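Local coordinates for McyG protein (Microcystis aeruginosa PCC 7806, PDB 4R0M) that probably activates phenylalanine or a related aromatic acid as its adenylate and loads it onto a carrier domain to start microcystin assembly, at residues A41-Q46 with Q264-S269; L257-L262 with S269-P274. All coordinates share one frame; numbering follows the deposited sequence.

Contact 1 (A41-Q46 with Q264-S269); sequences ATEYFQ and QKHQVS
Glu43, at the start of an edge strand, faces His266, the first residue to leave helical geometry after helix 258-265, across a CA to CA distance of 11.4 Å, so side chains alone bridge the two backbones. Glu43 reaches over with its chain extended beyond CG, and a single carboxylate oxygen, OE2, accepts both bonds. His266 NE2 donates to Glu43 OE2 at 2.7 Å; the bond is bent (N-H...O 144°), leaving in the imidazole plane and arriving on the syn side of OE2 but tilted out of the carboxylate plane, which lies 23° from that of the ring. Lys265 NZ forms a salt bridge with the same Glu43 OE2 at 3.1 Å, coming from above the opposite face of the carboxylate; its CG anti to the backbone N (chi1 -175°) and its extended chain carry the ammonium that far. The lysine charge probably helps keep the carboxylate ionised. With an alanine here the Lys265 ammonium would probably lose this counter-charge and the His266 ring would be held less firmly. Glu43 also packs on Thr35. This is a surface His-carboxylate hydrogen bond reinforced by a salt bridge, tying the sheet's edge hairpin to a helix C-terminus within the AMP-binding fold.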
# COMPACT_ATOMS: atom_id res chain seq x y z
N ALA A 41 11.05 0.40 20.42
CA ALA A 41 9.82 -0.17 20.99
C ALA A 41 9.24 0.60 22.20
O ALA A 41 8.31 0.11 22.85
CB ALA A 41 9.99 -1.65 21.31
N THR A 42 9.77 1.79 22.48
CA THR A 42 9.16 2.69 23.46
C THR A 42 7.94 3.36 22.84
O THR A 42 7.78 3.36 21.61
CB THR A 42 10.15 3.76 23.98
OG1 THR A 42 10.69 4.50 22.88
CG2 THR A 42 11.27 3.12 24.78
N GLU A 43 7.09 3.94 23.68
CA GLU A 43 5.81 4.49 23.22
C GLU A 43 5.64 5.96 23.58
O GLU A 43 6.20 6.45 24.56
CB GLU A 43 4.64 3.66 23.76
CG GLU A 43 4.80 2.17 23.54
CD GLU A 43 3.53 1.38 23.80
OE1 GLU A 43 2.60 1.93 24.43
OE2 GLU A 43 3.48 0.21 23.38
N TYR A 44 4.85 6.65 22.76
CA TYR A 44 4.56 8.07 22.96
C TYR A 44 3.11 8.35 22.56
O TYR A 44 2.73 8.15 21.41
CB TYR A 44 5.55 8.92 22.15
CG TYR A 44 5.24 10.41 22.12
CD1 TYR A 44 5.05 11.13 23.30
CD2 TYR A 44 5.17 11.10 20.91
CE1 TYR A 44 4.77 12.49 23.28
CE2 TYR A 44 4.90 12.46 20.87
CZ TYR A 44 4.70 13.15 22.05
OH TYR A 44 4.43 14.50 22.02
N PHE A 45 2.32 8.78 23.54
CA PHE A 45 0.91 9.07 23.30
C PHE A 45 0.68 10.55 23.01
O PHE A 45 1.19 11.41 23.72
CB PHE A 45 0.04 8.60 24.48
CG PHE A 45 -1.43 8.91 24.32
CD1 PHE A 45 -2.22 8.21 23.41
CD2 PHE A 45 -2.03 9.90 25.11
CE1 PHE A 45 -3.57 8.50 23.27
CE2 PHE A 45 -3.38 10.18 24.97
CZ PHE A 45 -4.15 9.49 24.05
N GLN A 46 -0.08 10.81 21.96
CA GLN A 46 -0.49 12.16 21.59
C GLN A 46 -2.00 12.14 21.38
O GLN A 46 -2.49 11.59 20.39
CB GLN A 46 0.23 12.61 20.31
CG GLN A 46 -0.00 14.07 19.93
CD GLN A 46 0.68 14.46 18.63
OE1 GLN A 46 0.70 13.71 17.66
NE2 GLN A 46 1.25 15.67 18.61
N GLN A 264 -1.77 -8.00 20.87
CA GLN A 264 -2.09 -8.52 22.19
C GLN A 264 -1.98 -7.45 23.28
O GLN A 264 -2.90 -7.28 24.09
CB GLN A 264 -1.17 -9.70 22.53
CG GLN A 264 -1.42 -10.33 23.89
CD GLN A 264 -0.37 -11.36 24.26
OE1 GLN A 264 -0.63 -12.56 24.23
NE2 GLN A 264 0.83 -10.89 24.61
N LYS A 265 -0.86 -6.73 23.28
CA LYS A 265 -0.55 -5.72 24.29
C LYS A 265 -1.54 -4.56 24.30
O LYS A 265 -1.92 -4.07 25.36
CB LYS A 265 0.87 -5.20 24.08
CG LYS A 265 1.35 -4.22 25.14
CD LYS A 265 2.65 -3.54 24.72
CE LYS A 265 3.09 -2.51 25.75
NZ LYS A 265 4.43 -1.94 25.44
N HIS A 266 -1.96 -4.13 23.11
CA HIS A 266 -2.81 -2.95 22.97
C HIS A 266 -4.25 -3.28 22.69
O HIS A 266 -5.06 -2.39 22.44
CB HIS A 266 -2.27 -2.03 21.89
CG HIS A 266 -1.00 -1.31 22.29
ND1 HIS A 266 -1.01 -0.16 22.97
CD2 HIS A 266 0.34 -1.63 22.07
CE1 HIS A 266 0.25 0.25 23.18
NE2 HIS A 266 1.08 -0.65 22.63
N GLN A 267 -4.58 -4.58 22.73
CA GLN A 267 -5.93 -5.06 22.44
C GLN A 267 -6.46 -4.47 21.14
O GLN A 267 -7.52 -3.84 21.10
CB GLN A 267 -6.88 -4.80 23.62
CG GLN A 267 -6.65 -5.71 24.82
CD GLN A 267 -6.95 -7.17 24.51
OE1 GLN A 267 -6.04 -7.99 24.41
NE2 GLN A 267 -8.23 -7.48 24.35
N VAL A 268 -5.69 -4.68 20.07
CA VAL A 268 -5.98 -4.13 18.75
C VAL A 268 -7.13 -4.87 18.08
O VAL A 268 -7.18 -6.10 18.10
CB VAL A 268 -4.71 -4.15 17.87
CG1 VAL A 268 -5.02 -3.76 16.43
CG2 VAL A 268 -3.65 -3.23 18.45
N SER A 269 -8.06 -4.11 17.51
CA SER A 269 -9.26 -4.68 16.89
C SER A 269 -9.25 -4.60 15.36
O SER A 269 -9.94 -5.37 14.69
CB SER A 269 -10.51 -3.99 17.44
OG SER A 269 -10.48 -2.59 17.19

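Contact 2 (L257-L262 with S269-P274); sequences LQWLEL and SISWSP. With FA5 (adenosine-5'-[phenylalaninyl-phosphate]), chain C.
Trp259 projects from helix 258-262 onto strand 270-273, which runs nearly antiparallel to it (169°) with the axes 11.3 Å apart at closest approach. The polar link is one hydrogen bond: Trp259 NE1 donates to Ser271 OG at 3.2 Å, fairly straight at 152°, with the hydroxyl at the indole edge and almost in its plane. Ser271 OG is also hydrogen-bonded to Leu219 O on the neighbouring strand, so this buried hydroxyl joins helix and sheet. Van der Waals contact continues at the six-membered ring, where Trp259 CH2 meets Ser273 OG at 3.4 Å. The Ser273 hydroxyl sits between its backbone N and carbonyl carbon (chi1 83°), from where it donates to Pro274 O at 3.1 Å. Outside the pair, Trp259 also meets the ring of Trp221 and packs on Leu301. Ligand contact belongs to Trp272, whose side chain leaves the other side of the strand. Phenyl carbon CD2 of the phenylalanyl-adenylate lies over one indole face, offset toward the rim and 3.3 Å from Trp272 CZ2, while Trp272 NE1 is hydrogen-bonded to Ala304 O. Helix packing on one side of a central parallel strand and aminoacyl pocket wall on the other are characteristic of adenylation domains of the ANL superfamily.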
# COMPACT_ATOMS: atom_id res chain seq x y z
N LEU A 257 6.94 -11.26 14.57
CA LEU A 257 6.08 -11.61 15.70
C LEU A 257 5.73 -10.43 16.60
O LEU A 257 4.77 -10.50 17.38
CB LEU A 257 6.69 -12.76 16.52
CG LEU A 257 6.73 -14.15 15.87
CD1 LEU A 257 7.23 -15.18 16.86
CD2 LEU A 257 5.37 -14.56 15.32
N GLN A 258 6.49 -9.34 16.49
CA GLN A 258 6.19 -8.10 17.21
C GLN A 258 4.83 -7.52 16.85
O GLN A 258 4.20 -6.84 17.66
CB GLN A 258 7.29 -7.05 16.99
CG GLN A 258 8.45 -7.17 17.95
CD GLN A 258 8.02 -7.02 19.40
OE1 GLN A 258 8.08 -7.98 20.18
NE2 GLN A 258 7.57 -5.83 19.77
N TRP A 259 4.37 -7.81 15.63
CA TRP A 259 3.03 -7.44 15.18
C TRP A 259 1.98 -8.11 16.02
O TRP A 259 1.02 -7.47 16.43
CB TRP A 259 2.86 -7.79 13.71
CG TRP A 259 1.56 -7.30 13.09
CD1 TRP A 259 0.76 -6.24 13.52
CD2 TRP A 259 0.90 -7.81 11.88
NE1 TRP A 259 -0.32 -6.09 12.69
CE2 TRP A 259 -0.30 -6.99 11.69
CE3 TRP A 259 1.17 -8.83 10.97
CZ2 TRP A 259 -1.18 -7.20 10.63
CZ3 TRP A 259 0.28 -9.03 9.91
CH2 TRP A 259 -0.87 -8.24 9.75
N LEU A 260 2.18 -9.40 16.29
CA LEU A 260 1.28 -10.18 17.13
C LEU A 260 1.36 -9.74 18.59
O LEU A 260 0.35 -9.72 19.30
CB LEU A 260 1.61 -11.68 17.01
CG LEU A 260 0.88 -12.55 15.98
CD1 LEU A 260 0.66 -11.87 14.64
CD2 LEU A 260 1.63 -13.87 15.80
N GLU A 261 2.56 -9.39 19.03
CA GLU A 261 2.81 -8.89 20.38
C GLU A 261 2.05 -7.58 20.62
O GLU A 261 1.45 -7.39 21.68
CB GLU A 261 4.32 -8.69 20.59
CG GLU A 261 4.71 -8.06 21.92
CD GLU A 261 4.85 -9.06 23.06
OE1 GLU A 261 4.41 -10.22 22.91
OE2 GLU A 261 5.41 -8.68 24.11
N LEU A 262 2.09 -6.69 19.63
CA LEU A 262 1.45 -5.38 19.75
C LEU A 262 -0.08 -5.46 19.67
O LEU A 262 -0.77 -4.66 20.31
CB LEU A 262 2.00 -4.41 18.70
CG LEU A 262 3.44 -3.91 18.91
CD1 LEU A 262 4.00 -3.34 17.62
CD2 LEU A 262 3.53 -2.89 20.05
N SER A 269 -8.06 -4.11 17.51
CA SER A 269 -9.26 -4.68 16.89
C SER A 269 -9.25 -4.60 15.36
O SER A 269 -9.94 -5.37 14.69
CB SER A 269 -10.51 -3.99 17.44
OG SER A 269 -10.48 -2.59 17.19
N ILE A 270 -8.48 -3.64 14.83
CA ILE A 270 -8.39 -3.42 13.38
C ILE A 270 -6.93 -3.26 12.98
O ILE A 270 -6.21 -2.43 13.54
CB ILE A 270 -9.17 -2.16 12.94
CG1 ILE A 270 -10.65 -2.24 13.35
CG2 ILE A 270 -9.05 -1.95 11.43
CD1 ILE A 270 -11.39 -0.92 13.25
N SER A 271 -6.49 -4.06 12.01
CA SER A 271 -5.13 -3.95 11.46
C SER A 271 -5.08 -4.39 10.00
O SER A 271 -6.09 -4.84 9.45
CB SER A 271 -4.13 -4.73 12.31
OG SER A 271 -2.81 -4.24 12.10
N TRP A 272 -3.91 -4.26 9.38
CA TRP A 272 -3.75 -4.51 7.95
C TRP A 272 -2.32 -4.75 7.53
O TRP A 272 -1.38 -4.17 8.09
CB TRP A 272 -4.36 -3.35 7.15
CG TRP A 272 -3.81 -3.17 5.75
CD1 TRP A 272 -3.91 -4.05 4.67
CD2 TRP A 272 -3.07 -2.01 5.23
NE1 TRP A 272 -3.29 -3.53 3.56
CE2 TRP A 272 -2.76 -2.32 3.83
CE3 TRP A 272 -2.63 -0.81 5.77
CZ2 TRP A 272 -2.06 -1.44 3.02
CZ3 TRP A 272 -1.92 0.07 4.95
CH2 TRP A 272 -1.64 -0.24 3.61
N SER A 273 -2.16 -5.64 6.55
CA SER A 273 -0.91 -5.82 5.81
C SER A 273 -1.22 -6.48 4.46
O SER A 273 -2.29 -7.07 4.29
CB SER A 273 0.07 -6.69 6.60
OG SER A 273 -0.19 -8.07 6.42
N PRO A 274 -0.29 -6.37 3.49
CA PRO A 274 -0.46 -7.12 2.25
C PRO A 274 -0.19 -8.60 2.46
O PRO A 274 0.27 -9.00 3.53
CB PRO A 274 0.61 -6.52 1.32
CG PRO A 274 1.04 -5.25 1.97
CD PRO A 274 0.90 -5.50 3.44
C FA5 C . -2.75 0.03 -2.69
O FA5 C . -1.89 -0.83 -2.75
CA FA5 C . -4.06 -0.25 -1.99
N FA5 C . -4.52 -1.49 -2.55
CB FA5 C . -3.89 -0.42 -0.48
CG FA5 C . -5.09 -0.85 0.37
CD1 FA5 C . -6.25 -1.42 -0.16
CD2 FA5 C . -5.03 -0.67 1.76
CE1 FA5 C . -7.31 -1.79 0.67
CE2 FA5 C . -6.08 -1.04 2.60
CZ FA5 C . -7.23 -1.61 2.06
P FA5 C . -1.83 1.45 -4.82
OP1 FA5 C . -0.34 1.52 -4.68
OP2 FA5 C . -2.54 2.58 -5.54
OP3 FA5 C . -2.49 1.32 -3.34
O5' FA5 C . -2.16 0.07 -5.58
C5' FA5 C . -3.48 -0.31 -5.96
C4' FA5 C . -3.40 -1.62 -6.72
O4' FA5 C . -2.95 -2.70 -5.88
C3' FA5 C . -4.74 -2.09 -7.25
O3' FA5 C . -5.08 -1.44 -8.47
C2' FA5 C . -4.50 -3.57 -7.44
O2' FA5 C . -3.85 -3.82 -8.68
C1' FA5 C . -3.55 -3.92 -6.31
N9 FA5 C . -4.33 -4.54 -5.21
C8 FA5 C . -4.70 -3.92 -4.07
N7 FA5 C . -5.40 -4.76 -3.26
C5 FA5 C . -5.49 -5.94 -3.89
C6 FA5 C . -6.10 -7.26 -3.59
N6 FA5 C . -6.77 -7.49 -2.44
N1 FA5 C . -5.97 -8.24 -4.52
C2 FA5 C . -5.32 -8.03 -5.68
N3 FA5 C . -4.74 -6.86 -6.01
C4 FA5 C . -4.79 -5.79 -5.17

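In the fold
The centres of contacts 1 and 2 lie about 11 Å apart, and both use helix 258-265 and reach the same mixed sheet. Along the chain, segment 41-46 comes first, then 257-262, 264-269 and 269-274, so one helix-turn-strand unit supplies three of the four segments and Ser269 belongs to both contacts. They touch where Val268 CG2 packs on Leu262 O at 3.7 Å. Contact 1 fastens the helix's C-terminal end to strand 43-47, an outermost strand, at the surface; contact 2 lays the preceding turns against strand 270-273 in the buried interior. Together they join the sheet's periphery, through one helix, to the strand that bears part of the phenylalanyl-adenylate pocket.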